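Local coordinates for protein PHOX (Pseudomonas fluorescens, PDB 4ALF) that hydrolyses phosphate monoesters as an alkaline phosphatase, with calcium ions and an oxo-bridged pair of iron atoms bound within a beta-propeller-type fold, at residues N67-S72 / N88-N93; I491-D496 / N508-C513; G530-G535 / I549-E554. One frame throughout, in Å; residues are numbered along the deposited sequence.

Contact 1: N67-S72 / N88-N93. With FEO (mu-oxo-diiron), chain G; EDO (1,2-ethanediol), chain J.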
ATOM      1  N   ASN A  67       4.689  -7.694  -9.508  1.00  4.61           N
ATOM      2  CA  ASN A  67       4.502  -7.515  -8.058  1.00  4.24           C
ATOM      3  C   ASN A  67       3.238  -6.735  -7.726  1.00  4.28           C
ATOM      4  O   ASN A  67       3.278  -5.699  -7.044  1.00  4.34           O
ATOM      5  CB  ASN A  67       5.772  -6.937  -7.444  1.00  4.48           C
ATOM      6  CG  ASN A  67       6.877  -7.968  -7.369  1.00  5.49           C
ATOM      7  OD1 ASN A  67       6.664  -9.158  -7.634  1.00  7.09           O
ATOM      8  ND2 ASN A  67       8.063  -7.534  -7.037  1.00  5.65           N
ATOM      9  N   ASN A  68       2.100  -7.255  -8.173  0.50  4.45           N
ATOM     10  CA  ASN A  68       0.834  -6.620  -7.888  0.50  4.70           C
ATOM     11  C   ASN A  68       0.639  -6.461  -6.380  0.50  4.53           C
ATOM     12  O   ASN A  68       1.051  -7.292  -5.566  0.50  5.21           O
ATOM     13  CB  ASN A  68      -0.339  -7.331  -8.581  0.50  5.31           C
ATOM     14  CG  ASN A  68      -0.342  -8.821  -8.367  0.50  5.66           C
ATOM     15  OD1 ASN A  68       0.198  -9.577  -9.175  0.50  6.42           O
ATOM     16  ND2 ASN A  68      -0.970  -9.260  -7.290  0.50  5.89           N
ATOM     17  N   ASP A  69      -0.031  -5.375  -6.033  1.00  4.23           N
ATOM     18  CA  ASP A  69      -0.095  -4.897  -4.656  1.00  4.50           C
ATOM     19  C   ASP A  69      -1.503  -4.350  -4.418  1.00  5.26           C
ATOM     20  O   ASP A  69      -2.480  -5.072  -4.633  1.00  5.29           O
ATOM     21  CB  ASP A  69       1.062  -3.897  -4.424  1.00  5.61           C
ATOM     22  CG  ASP A  69       1.474  -3.776  -2.975  1.00  6.28           C
ATOM     23  OD1 ASP A  69       0.650  -4.025  -2.070  1.00  6.90           O
ATOM     24  OD2 ASP A  69       2.642  -3.378  -2.773  1.00  7.14           O
ATOM     25  N   GLY A  70      -1.670  -3.108  -3.963  1.00  5.59           N
ATOM     26  CA  GLY A  70      -2.996  -2.612  -3.637  1.00  5.37           C
ATOM     27  C   GLY A  70      -3.884  -2.553  -4.855  1.00  5.32           C
ATOM     28  O   GLY A  70      -3.415  -2.377  -5.956  1.00  6.84           O
ATOM     29  N   MET A  71      -5.186  -2.682  -4.627  1.00  4.83           N
ATOM     30  CA  MET A  71      -6.164  -2.701  -5.703  1.00  4.96           C
ATOM     31  C   MET A  71      -7.585  -2.388  -5.214  1.00  4.56           C
ATOM     32  O   MET A  71      -7.940  -2.654  -4.069  1.00  5.38           O
ATOM     33  CB  MET A  71      -6.147  -4.060  -6.402  1.00  5.59           C
ATOM     34  CG  MET A  71      -6.469  -5.221  -5.482  1.00  5.70           C
ATOM     35  SD  MET A  71      -6.405  -6.767  -6.417  1.00  8.14           S
ATOM     36  CE  MET A  71      -6.581  -7.917  -5.076  1.00  7.75           C
ATOM     37  N   SER A  72      -8.382  -1.818  -6.114  1.00  4.97           N
ATOM     38  CA  SER A  72      -9.794  -1.549  -5.876  1.00  5.46           C
ATOM     39  C   SER A  72     -10.637  -2.019  -7.041  1.00  5.89           C
ATOM     40  O   SER A  72     -10.188  -2.037  -8.198  1.00  6.61           O
ATOM     41  CB  SER A  72     -10.046  -0.058  -5.691  1.00  6.25           C
ATOM     42  OG  SER A  72      -9.422   0.480  -4.530  1.00  6.16           O
ATOM     43  N   ASN A  88      -2.273  -1.927  -8.442  1.00  4.08           N
ATOM     44  CA  ASN A  88      -0.908  -1.434  -8.415  1.00  3.92           C
ATOM     45  C   ASN A  88       0.117  -2.513  -8.713  1.00  3.84           C
ATOM     46  O   ASN A  88      -0.076  -3.692  -8.345  1.00  4.65           O
ATOM     47  CB  ASN A  88      -0.564  -0.925  -7.018  1.00  3.94           C
ATOM     48  CG  ASN A  88      -1.312   0.328  -6.634  1.00  4.61           C
ATOM     49  OD1 ASN A  88      -1.970   0.969  -7.469  1.00  5.61           O
ATOM     50  ND2 ASN A  88      -1.197   0.685  -5.361  1.00  6.15           N
ATOM     51  N   ASN A  89       1.203  -2.064  -9.316  1.00  3.77           N
ATOM     52  CA  ASN A  89       2.359  -2.886  -9.615  1.00  4.06           C
ATOM     53  C   ASN A  89       3.552  -2.213  -8.965  1.00  3.79           C
ATOM     54  O   ASN A  89       3.997  -1.147  -9.398  1.00  4.50           O
ATOM     55  CB  ASN A  89       2.539  -2.998 -11.147  1.00  4.66           C
ATOM     56  CG  ASN A  89       1.359  -3.659 -11.828  1.00  5.43           C
ATOM     57  OD1 ASN A  89       0.634  -3.039 -12.633  1.00  6.67           O
ATOM     58  ND2 ASN A  89       1.138  -4.929 -11.480  1.00  4.99           N
ATOM     59  N   GLU A  90       4.049  -2.811  -7.879  1.00  3.96           N
ATOM     60  CA  GLU A  90       4.947  -2.057  -7.013  1.00  4.14           C
ATOM     61  C   GLU A  90       6.404  -2.018  -7.460  1.00  4.19           C
ATOM     62  O   GLU A  90       7.073  -0.972  -7.392  1.00  4.80           O
ATOM     63  CB  GLU A  90       4.864  -2.571  -5.564  1.00  4.24           C
ATOM     64  CG  GLU A  90       5.593  -1.656  -4.579  1.00  4.23           C
ATOM     65  CD  GLU A  90       5.563  -2.177  -3.178  1.00  4.65           C
ATOM     66  OE1 GLU A  90       5.762  -3.416  -2.989  1.00  6.22           O
ATOM     67  OE2 GLU A  90       5.433  -1.341  -2.228  1.00  5.27           O
ATOM     68  N   TYR A  91       6.943  -3.179  -7.861  1.00  4.51           N
ATOM     69  CA  TYR A  91       8.364  -3.269  -8.193  1.00  5.06           C
ATOM     70  C   TYR A  91       8.575  -4.495  -9.036  1.00  5.13           C
ATOM     71  O   TYR A  91       7.595  -5.133  -9.442  1.00  5.98           O
ATOM     72  CB  TYR A  91       9.257  -3.218  -6.933  1.00  5.04           C
ATOM     73  CG  TYR A  91       9.219  -4.372  -5.949  1.00  4.73           C
ATOM     74  CD1 TYR A  91       8.163  -4.517  -5.079  1.00  5.43           C
ATOM     75  CD2 TYR A  91      10.297  -5.245  -5.807  1.00  5.39           C
ATOM     76  CE1 TYR A  91       8.143  -5.502  -4.112  1.00  5.73           C
ATOM     77  CE2 TYR A  91      10.298  -6.230  -4.830  1.00  6.38           C
ATOM     78  CZ  TYR A  91       9.216  -6.383  -3.979  1.00  6.10           C
ATOM     79  OH  TYR A  91       9.193  -7.340  -2.978  1.00  7.44           O
ATOM     80  N   THR A  92       9.826  -4.869  -9.268  1.00  6.03           N
ATOM     81  CA  THR A  92      10.080  -6.051 -10.086  1.00  6.89           C
ATOM     82  C   THR A  92      11.209  -6.882  -9.504  1.00  7.39           C
ATOM     83  O   THR A  92      11.949  -6.445  -8.635  1.00  8.27           O
ATOM     84  CB  THR A  92      10.317  -5.660 -11.552  1.00  7.93           C
ATOM     85  OG1 THR A  92      10.399  -6.837 -12.375  1.00  8.05           O
ATOM     86  CG2 THR A  92      11.567  -4.863 -11.708  1.00  8.70           C
ATOM     87  N   ASN A  93      11.307  -8.109  -9.987  1.00  7.29           N
ATOM     88  CA  ASN A  93      12.255  -9.107  -9.473  1.00  6.20           C
ATOM     89  C   ASN A  93      13.257  -9.356 -10.581  1.00  5.94           C
ATOM     90  O   ASN A  93      12.961 -10.053 -11.539  1.00  6.19           O
ATOM     91  CB  ASN A  93      11.481 -10.385  -9.082  1.00  7.13           C
ATOM     92  CG  ASN A  93      10.219 -10.062  -8.295  1.00  7.15           C
ATOM     93  OD1 ASN A  93      10.276  -9.494  -7.192  1.00  7.65           O
ATOM     94  ND2 ASN A  93       9.065 -10.380  -8.869  1.00  9.06           N
TER
HETATM   95 FE1  FEO G1593       4.924  -1.427  -0.273  1.00  6.22          FE
HETATM   96 FE2  FEO G1593       5.152  -0.695   3.234  1.00  5.22          FE
HETATM   97  O   FEO G1593       4.358  -1.483   1.649  1.00  6.17           O
HETATM   98  C1  EDO J1597       7.704 -13.956  -9.128  0.65  8.21           C
HETATM   99  O1  EDO J1597       8.454 -13.367  -8.031  0.65 12.56           O
HETATM  100  C2  EDO J1597       8.135 -13.475 -10.516  0.65 10.28           C
HETATM  101  O2  EDO J1597       8.726 -12.200 -10.439  0.65 15.46           O
HETATM  102  O   HOH W   1       3.806  -3.366  -0.436  1.00  7.16           O
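N67 and N93 both hold CG anti to the carbonyl carbon (chi1 -73° and -45°), which brings their amides together from opposite directions in a pair of hydrogen bonds. N67 ND2 donates to N93 OD1 at 3.0 Å, and N93 ND2 donates back to N67 OD1 at 3.0 Å. The two amide planes stand 55° apart, so the pair is twisted: each acceptor lies close to the donor's amide plane, but each donor sits out of the plane of the carbonyl it meets. The hydroxyl of S571 is a further partner of N67 OD1. Y91 swings its ring between its own backbone N and carbonyl carbon, and one ring face thereby comes to lie against N67 ND2, which stands over the ring centre, 3.4 Å from Y91 CE2.

Backbone bonds continue the contact. E90 N reaches N67 O at 3.1 Å, almost straight at the proton. Strands 68-75 and 82-89 form an antiparallel hairpin, the first two strands of a four-stranded sheet of the kind that makes a beta-propeller blade. Here N68 and N89 are a non-hydrogen-bonded pair; next to them D69 N meets N88 O at 2.9 Å, and N88 N meets G70 O at 2.8 Å.

Where the hairpin ends, E90 reaches the diiron group directly and D69 through a water. The extended E90 chain puts OE2 2.0 Å from FE1, an iron that C179, E194 and the water also bind. D69 OD2 is hydrogen-bonded to that water, while D69 OD1 is held by T534. The two carboxylates, turned nearly perpendicular, bring D69 OD2 and E90 OE1 to 3.1 Å, a like-charge approach probably eased by the iron and by Q550 NE2, weakly bonded to both.

Contact 2: I491-D496 / N508-C513; sequences ILTDGD and NNQMLC. With CA (calcium ion), chain E; CA (calcium ion), chain F.
The amide of N509 has T493 O over one face, 3.4 Å from N509 CG, while T493 and G495 supply the partners at its edges. N509 OD1 accepts twice: T493 OG1 donates at 2.8 Å, in the carbonyl plane and on a lone pair, and G495 N comes in nearly straight at 2.8 Å, tilted somewhat from that plane. N509 ND2 turns to G495 O and also to C531 O, so the amide is gripped at both ends and its rotation is fixed.

The T493 hydroxyl both donates and accepts. With OG1 set between its backbone N and carbonyl carbon (chi1 79°), it can give to N509 OD1 and still accept from Q510 N at 3.0 Å. Beyond it the strands pair regularly: I491 and L512 are a hydrogen-bonded antiparallel pair, with L512 N 2.8 Å from I491 O, and T493 N bonds to Q510 O. On one face of the sheet L492 and M511 lie side by side, pointing the same way, with L492 CD1 3.9 Å from M511 SD; both also touch V547 of strand 544-550. The other face carries I491 and L512, the latter reaching T493 CG2 with one of its methyls.

The D494 side chain turns away from segment 508-513. Its OD2 bridges two calcium ions, at 2.5 Å from the chain E ion and 2.4 Å from the chain F ion. Its OD1 is hydrogen-bonded to a calcium-bound water and to a second water that joins G495 O and N509 ND2. The N509 amide thus lies in the second shell of D494 and probably steadies the loop that carries it. A carboxylate just past a strand end that bridges two ions, D479 and E387 being further ligands of one and E532 of the other, belongs to the calcium cluster of this enzyme.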
ATOM      1  N   ILE A 491      -6.951  -9.238   7.432  1.00  6.05           N
ATOM      2  CA  ILE A 491      -5.592  -8.857   7.794  1.00  6.02           C
ATOM      3  C   ILE A 491      -4.658  -9.669   6.882  1.00  5.14           C
ATOM      4  O   ILE A 491      -4.709 -10.919   6.870  1.00  6.10           O
ATOM      5  CB  ILE A 491      -5.330  -9.224   9.276  1.00  6.44           C
ATOM      6  CG1 ILE A 491      -6.271  -8.478  10.240  1.00  7.38           C
ATOM      7  CG2 ILE A 491      -3.885  -8.933   9.628  1.00  7.32           C
ATOM      8  CD1 ILE A 491      -6.336  -9.099  11.627  1.00  7.87           C
ATOM      9  N   LEU A 492      -3.770  -8.996   6.181  1.00  5.12           N
ATOM     10  CA  LEU A 492      -2.869  -9.625   5.229  1.00  4.96           C
ATOM     11  C   LEU A 492      -1.440  -9.465   5.716  1.00  5.60           C
ATOM     12  O   LEU A 492      -1.094  -8.402   6.253  1.00  7.92           O
ATOM     13  CB  LEU A 492      -3.024  -8.947   3.875  1.00  5.92           C
ATOM     14  CG  LEU A 492      -4.337  -9.179   3.120  1.00  7.21           C
ATOM     15  CD1 LEU A 492      -5.539  -8.523   3.766  1.00  7.70           C
ATOM     16  CD2 LEU A 492      -4.213  -8.642   1.698  1.00  7.20           C
ATOM     17  N   THR A 493      -0.602 -10.487   5.572  1.00  5.33           N
ATOM     18  CA  THR A 493       0.725 -10.399   6.162  1.00  6.08           C
ATOM     19  C   THR A 493       1.868 -10.312   5.155  1.00  5.56           C
ATOM     20  O   THR A 493       1.863 -10.908   4.069  1.00  5.70           O
ATOM     21  CB  THR A 493       1.017 -11.517   7.211  1.00  6.69           C
ATOM     22  OG1 THR A 493       1.350 -12.777   6.583  1.00  7.59           O
ATOM     23  CG2 THR A 493      -0.185 -11.721   8.112  1.00  6.81           C
ATOM     24  N   ASP A 494       2.919  -9.622   5.568  1.00  6.09           N
ATOM     25  CA  ASP A 494       4.155  -9.456   4.823  1.00  6.09           C
ATOM     26  C   ASP A 494       5.308  -9.570   5.807  1.00  6.54           C
ATOM     27  O   ASP A 494       5.999  -8.604   6.106  1.00  7.78           O
ATOM     28  CB  ASP A 494       4.217  -8.090   4.140  1.00  6.54           C
ATOM     29  CG  ASP A 494       5.541  -7.820   3.478  1.00  7.38           C
ATOM     30  OD1 ASP A 494       6.247  -8.784   3.122  1.00  8.70           O
ATOM     31  OD2 ASP A 494       5.933  -6.638   3.299  1.00  6.65           O
ATOM     32  N   GLY A 495       5.523 -10.771   6.313  1.00  6.00           N
ATOM     33  CA  GLY A 495       6.489 -10.990   7.358  1.00  6.92           C
ATOM     34  C   GLY A 495       7.492 -12.040   6.991  1.00  7.91           C
ATOM     35  O   GLY A 495       7.607 -12.490   5.854  1.00  9.40           O
ATOM     36  N   ASP A 496       8.213 -12.442   8.011  1.00  7.72           N
ATOM     37  CA  ASP A 496       9.224 -13.477   7.908  1.00  8.72           C
ATOM     38  C   ASP A 496       8.503 -14.826   7.713  1.00  9.29           C
ATOM     39  O   ASP A 496       7.600 -15.173   8.483  1.00 11.94           O
ATOM     40  CB  ASP A 496      10.063 -13.459   9.170  1.00  9.74           C
ATOM     41  CG  ASP A 496      11.256 -14.373   9.073  1.00 12.35           C
ATOM     42  OD1 ASP A 496      11.023 -15.585   8.905  1.00 15.76           O
ATOM     43  OD2 ASP A 496      12.399 -13.882   9.199  1.00 15.71           O
ATOM     44  N   ASN A 508       4.085 -19.741   5.931  1.00  6.94           N
ATOM     45  CA  ASN A 508       4.119 -18.743   4.861  1.00  6.84           C
ATOM     46  C   ASN A 508       3.211 -17.565   5.198  1.00  6.47           C
ATOM     47  O   ASN A 508       2.376 -17.639   6.097  1.00  6.71           O
ATOM     48  CB  ASN A 508       3.673 -19.351   3.525  1.00  7.55           C
ATOM     49  CG  ASN A 508       4.641 -20.389   2.984  1.00  6.61           C
ATOM     50  OD1 ASN A 508       5.721 -20.616   3.522  1.00  8.52           O
ATOM     51  ND2 ASN A 508       4.226 -21.067   1.927  1.00  7.16           N
ATOM     52  N   ASN A 509       3.346 -16.499   4.417  1.00  6.21           N
ATOM     53  CA  ASN A 509       2.480 -15.342   4.564  1.00  6.43           C
ATOM     54  C   ASN A 509       1.036 -15.734   4.306  1.00  6.17           C
ATOM     55  O   ASN A 509       0.742 -16.738   3.627  1.00  7.28           O
ATOM     56  CB  ASN A 509       2.973 -14.153   3.726  1.00  7.10           C
ATOM     57  CG  ASN A 509       4.114 -13.437   4.413  1.00  6.21           C
ATOM     58  OD1 ASN A 509       3.938 -12.995   5.553  1.00  6.99           O
ATOM     59  ND2 ASN A 509       5.240 -13.265   3.746  1.00  6.71           N
ATOM     60  N   GLN A 510       0.132 -14.942   4.825  1.00  7.32           N
ATOM     61  CA  GLN A 510      -1.200 -15.415   5.067  1.00  7.27           C
ATOM     62  C   GLN A 510      -2.191 -14.276   5.168  1.00  5.58           C
ATOM     63  O   GLN A 510      -1.806 -13.089   5.174  1.00  6.25           O
ATOM     64  CB  GLN A 510      -1.216 -16.257   6.331  1.00  8.45           C
ATOM     65  CG  GLN A 510      -0.780 -15.480   7.549  1.00  8.66           C
ATOM     66  CD  GLN A 510      -0.458 -16.367   8.727  1.00  9.39           C
ATOM     67  OE1 GLN A 510      -1.278 -16.533   9.629  1.00  8.91           O
ATOM     68  NE2 GLN A 510       0.725 -16.955   8.708  1.00 12.17           N
ATOM     69  N   MET A 511      -3.461 -14.656   5.237  1.00  5.21           N
ATOM     70  CA  MET A 511      -4.574 -13.733   5.422  1.00  5.57           C
ATOM     71  C   MET A 511      -5.450 -14.288   6.547  1.00  5.68           C
ATOM     72  O   MET A 511      -5.745 -15.493   6.595  1.00  6.47           O
ATOM     73  CB  MET A 511      -5.402 -13.554   4.125  1.00  6.39           C
ATOM     74  CG  MET A 511      -6.516 -12.531   4.265  1.00  7.40           C
ATOM     75  SD  MET A 511      -7.188 -11.931   2.705  1.00  8.88           S
ATOM     76  CE  MET A 511      -7.836 -13.424   1.970  1.00  9.34           C
ATOM     77  N   LEU A 512      -5.832 -13.398   7.450  1.00  5.72           N
ATOM     78  CA  LEU A 512      -6.673 -13.719   8.568  1.00  6.25           C
ATOM     79  C   LEU A 512      -7.913 -12.853   8.559  1.00  5.74           C
ATOM     80  O   LEU A 512      -7.997 -11.874   7.811  1.00  6.80           O
ATOM     81  CB  LEU A 512      -5.893 -13.523   9.888  1.00  6.87           C
ATOM     82  CG  LEU A 512      -4.527 -14.247   9.957  1.00  6.51           C
ATOM     83  CD1 LEU A 512      -3.375 -13.307   9.668  1.00  7.66           C
ATOM     84  CD2 LEU A 512      -4.251 -14.927  11.303  1.00  6.64           C
ATOM     85  N   CYS A 513      -8.886 -13.241   9.370  1.00  6.86           N
ATOM     86  CA  CYS A 513     -10.135 -12.522   9.475  1.00  7.12           C
ATOM     87  C   CYS A 513     -10.420 -12.250  10.949  1.00  7.02           C
ATOM     88  O   CYS A 513     -10.267 -13.147  11.776  1.00  7.69           O
ATOM     89  CB  CYS A 513     -11.288 -13.310   8.856  1.00  8.39           C
ATOM     90  SG  CYS A 513     -12.769 -12.330   8.577  1.00 10.64           S
TER
HETATM   91 CA    CA E1591       5.328  -4.559   4.443  1.00  6.55          CA
HETATM   92 CA    CA F1592       6.727  -6.052   1.107  0.99  7.20          CA
HETATM   93  O   HOH W   2       7.610 -11.087   3.446  1.00 18.42           O
HETATM   94  O   HOH W   3       5.546  -5.833   6.386  1.00  7.64           O
HETATM   95  O   HOH W   4       8.541  -7.403   2.194  1.00 13.67           O
HETATM   96  O   HOH W   5       7.845  -4.634   4.450  1.00  9.42           O
HETATM   97  O   HOH W   6       8.670  -6.211  -0.479  1.00 12.12           O
HETATM   98  O   HOH W   7       5.839  -5.303  -0.961  1.00  6.21           O

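Contact 3: G530-G535 / I549-E554; sequences GCEVTG and IQHPGE. With CA (calcium ion), chain F; EDO (1,2-ethanediol), chain J.
H551 and E532 make the polar centre of the contact: H551 NE2 gives a hydrogen bond to E532 OE1 at 2.6 Å. The carboxylate oxygen lies at the ring edge, close to the ring plane, and is met on its anti side, with ring and carboxylate planes 87° apart. At the other nitrogen, H551 ND1 bonds to G530 O at 2.9 Å along a more bent path, so both ring nitrogens are tied and the ring cannot easily turn; E554 OE1 lies over one face, toward the rim. An alanine at H551 would take away both bonds and is likely to leave E532 OE1 with the metal but without its N-H donor, and G530 O without the ring nitrogen it accepts from.

Metal bonds come next. E532 grips the chain F calcium with both oxygens, OE1 at 2.4 Å and OE2 at 2.7 Å. A water on that ion is hydrogen-bonded to Q550 OE1, whereas Q550 NE2 turns to N67 O.

Backbone pairing joins strands 532-538 and 544-550 into an antiparallel hairpin: E532 and Q550 form the hydrogen-bonded pair. Past it a type II turn runs from H551 to E554. G530 has positive phi, and a CB there would collide with G553 N.

Carbon contacts add C531 CB against I549 CG2 at 3.7 Å, and T534 CG2 against Q550 CB at 3.6 Å.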
ATOM      1  N   GLY A 530       7.688 -17.814  -0.551  1.00  6.86           N
ATOM      2  CA  GLY A 530       8.438 -16.609  -0.871  1.00  6.71           C
ATOM      3  C   GLY A 530       7.596 -15.392  -1.196  1.00  7.07           C
ATOM      4  O   GLY A 530       8.150 -14.333  -1.482  1.00  8.54           O
ATOM      5  N   CYS A 531       6.278 -15.544  -1.160  1.00  5.86           N
ATOM      6  CA  CYS A 531       5.373 -14.425  -1.443  1.00  6.33           C
ATOM      7  C   CYS A 531       5.073 -13.581  -0.216  1.00  6.67           C
ATOM      8  O   CYS A 531       5.367 -13.978   0.920  1.00  7.36           O
ATOM      9  CB  CYS A 531       4.025 -14.926  -1.988  1.00  7.18           C
ATOM     10  SG  CYS A 531       2.792 -15.470  -0.747  1.00  7.84           S
ATOM     11  N   GLU A 532       4.448 -12.430  -0.438  1.00  5.61           N
ATOM     12  CA  GLU A 532       3.629 -11.788   0.583  1.00  5.68           C
ATOM     13  C   GLU A 532       2.207 -11.753   0.041  1.00  5.32           C
ATOM     14  O   GLU A 532       1.990 -11.832  -1.173  1.00  6.61           O
ATOM     15  CB  GLU A 532       4.138 -10.396   0.990  1.00  5.59           C
ATOM     16  CG  GLU A 532       4.085  -9.350  -0.104  1.00  6.21           C
ATOM     17  CD  GLU A 532       4.871  -8.109   0.292  1.00  6.32           C
ATOM     18  OE1 GLU A 532       6.099  -8.140   0.162  1.00  6.75           O
ATOM     19  OE2 GLU A 532       4.247  -7.150   0.788  1.00  6.52           O
ATOM     20  N   VAL A 533       1.252 -11.634   0.954  1.00  5.45           N
ATOM     21  CA  VAL A 533      -0.143 -11.564   0.625  1.00  5.49           C
ATOM     22  C   VAL A 533      -0.514 -10.084   0.709  1.00  5.38           C
ATOM     23  O   VAL A 533      -0.309  -9.457   1.756  1.00  5.95           O
ATOM     24  CB  VAL A 533      -0.968 -12.444   1.592  1.00  6.32           C
ATOM     25  CG1 VAL A 533      -2.429 -12.271   1.301  1.00  6.45           C
ATOM     26  CG2 VAL A 533      -0.531 -13.913   1.444  1.00  6.52           C
ATOM     27  N   THR A 534      -1.030  -9.496  -0.376  1.00  5.62           N
ATOM     28  CA  THR A 534      -1.237  -8.040  -0.414  1.00  6.34           C
ATOM     29  C   THR A 534      -2.247  -7.722  -1.486  1.00  6.18           C
ATOM     30  O   THR A 534      -2.301  -8.401  -2.508  1.00  6.52           O
ATOM     31  CB  THR A 534       0.117  -7.342  -0.609  1.00  7.07           C
ATOM     32  OG1 THR A 534      -0.059  -5.936  -0.426  1.00  8.57           O
ATOM     33  CG2 THR A 534       0.769  -7.678  -1.954  1.00  7.01           C
ATOM     34  N   GLY A 535      -3.047  -6.688  -1.254  1.00  5.20           N
ATOM     35  CA  GLY A 535      -4.117  -6.326  -2.155  1.00  5.62           C
ATOM     36  C   GLY A 535      -5.369  -7.074  -1.805  1.00  5.58           C
ATOM     37  O   GLY A 535      -5.361  -8.311  -1.711  1.00  6.51           O
ATOM     38  N   ILE A 549      -1.038 -12.140  -4.598  1.00  4.18           N
ATOM     39  CA  ILE A 549       0.118 -12.931  -4.220  1.00  4.59           C
ATOM     40  C   ILE A 549       1.290 -12.251  -4.892  1.00  4.72           C
ATOM     41  O   ILE A 549       1.408 -12.331  -6.131  1.00  5.16           O
ATOM     42  CB  ILE A 549      -0.038 -14.387  -4.702  1.00  4.90           C
ATOM     43  CG1 ILE A 549      -1.253 -15.055  -4.051  1.00  5.96           C
ATOM     44  CG2 ILE A 549       1.229 -15.156  -4.426  1.00  5.38           C
ATOM     45  CD1 ILE A 549      -1.286 -15.001  -2.548  1.00  6.80           C
ATOM     46  N   GLN A 550       2.132 -11.579  -4.102  1.00  4.46           N
ATOM     47  CA  GLN A 550       3.184 -10.747  -4.639  1.00  4.51           C
ATOM     48  C   GLN A 550       4.537 -11.453  -4.476  1.00  5.16           C
ATOM     49  O   GLN A 550       4.809 -12.052  -3.439  1.00  5.20           O
ATOM     50  CB  GLN A 550       3.216  -9.383  -3.914  1.00  4.47           C
ATOM     51  CG  GLN A 550       4.104  -8.348  -4.582  1.00  4.74           C
ATOM     52  CD  GLN A 550       4.348  -7.154  -3.696  1.00  4.97           C
ATOM     53  OE1 GLN A 550       4.762  -7.306  -2.553  1.00  6.26           O
ATOM     54  NE2 GLN A 550       4.039  -5.962  -4.207  1.00  5.08           N
ATOM     55  N   HIS A 551       5.351 -11.375  -5.532  1.00  4.95           N
ATOM     56  CA  HIS A 551       6.707 -11.946  -5.606  1.00  5.52           C
ATOM     57  C   HIS A 551       6.828 -13.368  -5.108  1.00  6.35           C
ATOM     58  O   HIS A 551       7.746 -13.678  -4.349  1.00  6.52           O
ATOM     59  CB  HIS A 551       7.791 -11.031  -4.950  1.00  5.93           C
ATOM     60  CG  HIS A 551       7.584 -10.747  -3.490  1.00  6.12           C
ATOM     61  ND1 HIS A 551       7.793 -11.656  -2.514  1.00  6.75           N
ATOM     62  CD2 HIS A 551       7.215  -9.584  -2.860  1.00  6.45           C
ATOM     63  CE1 HIS A 551       7.545 -11.100  -1.329  1.00  7.38           C
ATOM     64  NE2 HIS A 551       7.168  -9.833  -1.544  1.00  6.69           N
ATOM     65  N   PRO A 552       5.930 -14.269  -5.512  1.00  5.93           N
ATOM     66  CA  PRO A 552       6.219 -15.670  -5.189  1.00  5.54           C
ATOM     67  C   PRO A 552       7.623 -16.054  -5.644  1.00  6.17           C
ATOM     68  O   PRO A 552       8.069 -15.688  -6.711  1.00  6.51           O
ATOM     69  CB  PRO A 552       5.137 -16.447  -5.966  1.00  5.48           C
ATOM     70  CG  PRO A 552       4.785 -15.542  -7.098  1.00  5.27           C
ATOM     71  CD  PRO A 552       4.875 -14.152  -6.527  1.00  5.62           C
ATOM     72  N   GLY A 553       8.342 -16.773  -4.805  1.00  6.44           N
ATOM     73  CA  GLY A 553       9.685 -17.196  -5.153  1.00  6.95           C
ATOM     74  C   GLY A 553      10.727 -16.097  -5.152  1.00  6.77           C
ATOM     75  O   GLY A 553      11.685 -16.174  -5.932  1.00  7.34           O
ATOM     76  N   GLU A 554      10.575 -15.066  -4.311  1.00  7.68           N
ATOM     77  CA  GLU A 554      11.550 -13.979  -4.324  1.00  8.19           C
ATOM     78  C   GLU A 554      12.998 -14.460  -4.097  1.00  8.63           C
ATOM     79  O   GLU A 554      13.933 -13.849  -4.597  1.00  9.81           O
ATOM     80  CB  GLU A 554      11.193 -12.899  -3.301  1.00  8.80           C
ATOM     81  CG  GLU A 554      11.297 -13.344  -1.852  1.00 10.25           C
ATOM     82  CD  GLU A 554      10.950 -12.255  -0.838  1.00 14.10           C
ATOM     83  OE1 GLU A 554      10.753 -11.075  -1.224  1.00 12.32           O
ATOM     84  OE2 GLU A 554      10.855 -12.588   0.354  1.00 17.40           O
TER
HETATM   85 CA    CA F1592       6.727  -6.052   1.107  0.99  7.20          CA
HETATM   86  C1  EDO J1597       7.704 -13.956  -9.128  0.65  8.21           C
HETATM   87  O1  EDO J1597       8.454 -13.367  -8.031  0.65 12.56           O
HETATM   88  C2  EDO J1597       8.135 -13.475 -10.516  0.65 10.28           C
HETATM   89  O2  EDO J1597       8.726 -12.200 -10.439  0.65 15.46           O
HETATM   90  O   HOH W   7       5.839  -5.303  -0.961  1.00  6.21           O
HETATM   91  O   HOH W   4       8.541  -7.403   2.194  1.00 13.67           O
HETATM   92  O   HOH W   6       8.670  -6.211  -0.479  1.00 12.12           O

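Along the chain the contacts come in series, 1, then 2, then 3, each in its own antiparallel sheet of four strands. In space contact 3 stands between the others: its centre is about 10 Å from that of each, while the centres of contacts 1 and 2 are about 16 Å apart and their nearest atoms about 7 Å, so those two do not touch. Contact 3 packs H551 against Y91 of contact 1 and V533 against L492 of contact 2. Strand 30-37 joins contact 3's sheet, so residues from early and late in the chain share it. The three strand ends converge on one metal cluster, contact 1 at iron and contacts 2 and 3 at calcium, consistent with an active site assembled from neighbouring propeller blades.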